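Local coordinates for uncharacterized conserved protein (Methanopyrus kandleri AV19, PDB 2QYA) that is of unknown function, a DUF424-family archaeal protein that assembles as a dimer of alpha/beta subunits, at residues Val18-Asp23 with Ala73-Gly78. The protein carries 2 engineered substitutions. Numbering follows the deposited sequence.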
# COMPACT_ATOMS: atom_id res chain seq x y z
N VAL A 18 -4.60 -0.40 -1.05
CA VAL A 18 -4.19 0.48 -2.11
C VAL A 18 -5.28 0.57 -3.18
O VAL A 18 -5.73 -0.45 -3.76
CB VAL A 18 -2.84 0.06 -2.76
CG1 VAL A 18 -2.28 1.21 -3.61
CG2 VAL A 18 -1.79 -0.28 -1.69
N LEU A 19 -5.72 1.81 -3.43
CA LEU A 19 -6.60 2.12 -4.53
C LEU A 19 -5.76 2.86 -5.54
O LEU A 19 -5.29 3.98 -5.28
CB LEU A 19 -7.79 2.96 -4.07
CG LEU A 19 -8.48 2.69 -2.73
CD1 LEU A 19 -9.62 3.67 -2.45
CD2 LEU A 19 -8.99 1.30 -2.64
N ALA A 20 -5.49 2.20 -6.67
CA ALA A 20 -4.72 2.80 -7.75
C ALA A 20 -5.61 3.09 -8.97
O ALA A 20 -6.39 2.25 -9.42
CB ALA A 20 -3.53 1.92 -8.15
N LEU A 21 -5.46 4.29 -9.52
CA LEU A 21 -6.28 4.74 -10.63
C LEU A 21 -5.32 5.14 -11.70
O LEU A 21 -4.32 5.79 -11.41
CB LEU A 21 -7.14 5.94 -10.23
CG LEU A 21 -8.29 5.72 -9.27
CD1 LEU A 21 -8.41 6.91 -8.35
CD2 LEU A 21 -9.57 5.54 -10.05
N CYS A 22 -5.61 4.76 -12.94
CA CYS A 22 -4.76 5.16 -14.05
C CYS A 22 -5.63 5.41 -15.27
O CYS A 22 -6.55 4.62 -15.53
CB CYS A 22 -3.76 4.05 -14.35
SG CYS A 22 -2.44 4.40 -15.51
N ASP A 23 -5.35 6.48 -16.01
CA ASP A 23 -6.00 6.67 -17.33
C ASP A 23 -5.67 5.48 -18.23
O ASP A 23 -4.52 5.05 -18.34
CB ASP A 23 -5.59 8.00 -17.99
CG ASP A 23 -6.16 9.21 -17.28
OD1 ASP A 23 -6.48 9.09 -16.06
OD2 ASP A 23 -6.31 10.27 -17.93
N ALA A 73 -4.21 3.88 0.94
CA ALA A 73 -3.26 4.64 0.13
C ALA A 73 -3.85 4.76 -1.24
O ALA A 73 -4.26 3.74 -1.83
CB ALA A 73 -1.91 3.93 0.08
N ILE A 74 -3.96 6.00 -1.74
CA ILE A 74 -4.46 6.28 -3.09
C ILE A 74 -3.35 6.84 -3.95
O ILE A 74 -2.59 7.73 -3.54
CB ILE A 74 -5.65 7.27 -3.07
CG1 ILE A 74 -6.78 6.72 -2.19
CG2 ILE A 74 -6.13 7.63 -4.53
CD1 ILE A 74 -7.70 7.75 -1.63
N ASN A 75 -3.23 6.27 -5.14
CA ASN A 75 -2.31 6.70 -6.16
C ASN A 75 -3.14 6.87 -7.43
O ASN A 75 -3.79 5.91 -7.86
CB ASN A 75 -1.23 5.65 -6.42
CG ASN A 75 -0.95 4.77 -5.20
OD1 ASN A 75 -1.06 3.54 -5.29
ND2 ASN A 75 -0.60 5.38 -4.05
N ALA A 76 -3.13 8.07 -8.00
CA ALA A 76 -3.81 8.35 -9.27
C ALA A 76 -2.86 9.00 -10.28
O ALA A 76 -2.14 9.94 -9.95
CB ALA A 76 -5.06 9.19 -9.02
N LEU A 77 -2.82 8.44 -11.48
CA LEU A 77 -2.00 8.93 -12.56
C LEU A 77 -2.86 9.22 -13.81
O LEU A 77 -3.50 8.30 -14.38
CB LEU A 77 -0.89 7.93 -12.88
CG LEU A 77 0.09 8.30 -14.00
CD1 LEU A 77 1.07 9.44 -13.60
CD2 LEU A 77 0.83 7.06 -14.55
N GLY A 78 -2.83 10.48 -14.26
CA GLY A 78 -3.61 10.95 -15.40
C GLY A 78 -4.67 11.98 -15.05
O GLY A 78 -5.13 12.07 -13.91
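The flat carboxamide of Asn-75 meets Val-18 at its oxygen end, with OD1 3.1 Å from CG1, a tight approach; this methyl is tilted out of the amide plane, and the methyl of Ala-20, on the same side, lies 4.1 Å from the same oxygen. Val-18 presents that branch because CG1 stands anti to its backbone N (chi1 -165°). OD1 also accepts a weak hydrogen bond from Thr-16 of the second subunit, whose Thr-13 and Val-18 pack on this face too. The other flat group, the carboxylate of Asp-23, lies with one face over Gly-78, CG 3.6 Å from its CA. Its oxygens take the backbone N-H groups of Leu-80 (OD2) and Ala-81 (OD1), so the acid grips the first turn of helix 79-87 just after the Gly-78 N-cap.

The strands themselves run parallel, 6° apart, joined by five nearly straight backbone hydrogen bonds, from Leu-19 N to Ala-73 O (2.9 Å) through to Asp-23 N to Leu-77 O (3.1 Å). On the face carrying Leu-19, Leu-21, Ile-74 and Ala-76, Leu-21 CB meets Ala-76 CB at 4.0 Å, and Leu-19 CD1 reaches Ile-74 CG1 at 4.2 Å. Helix 52-66 packs on both leucines, and helix 79-87 on Leu-21 and Ala-76. Flanked by antiparallel strands 6-13 and 103-109, strands 16-23 and 71-77 form the central parallel pair of a mixed alpha/beta sheet with both helices on one face.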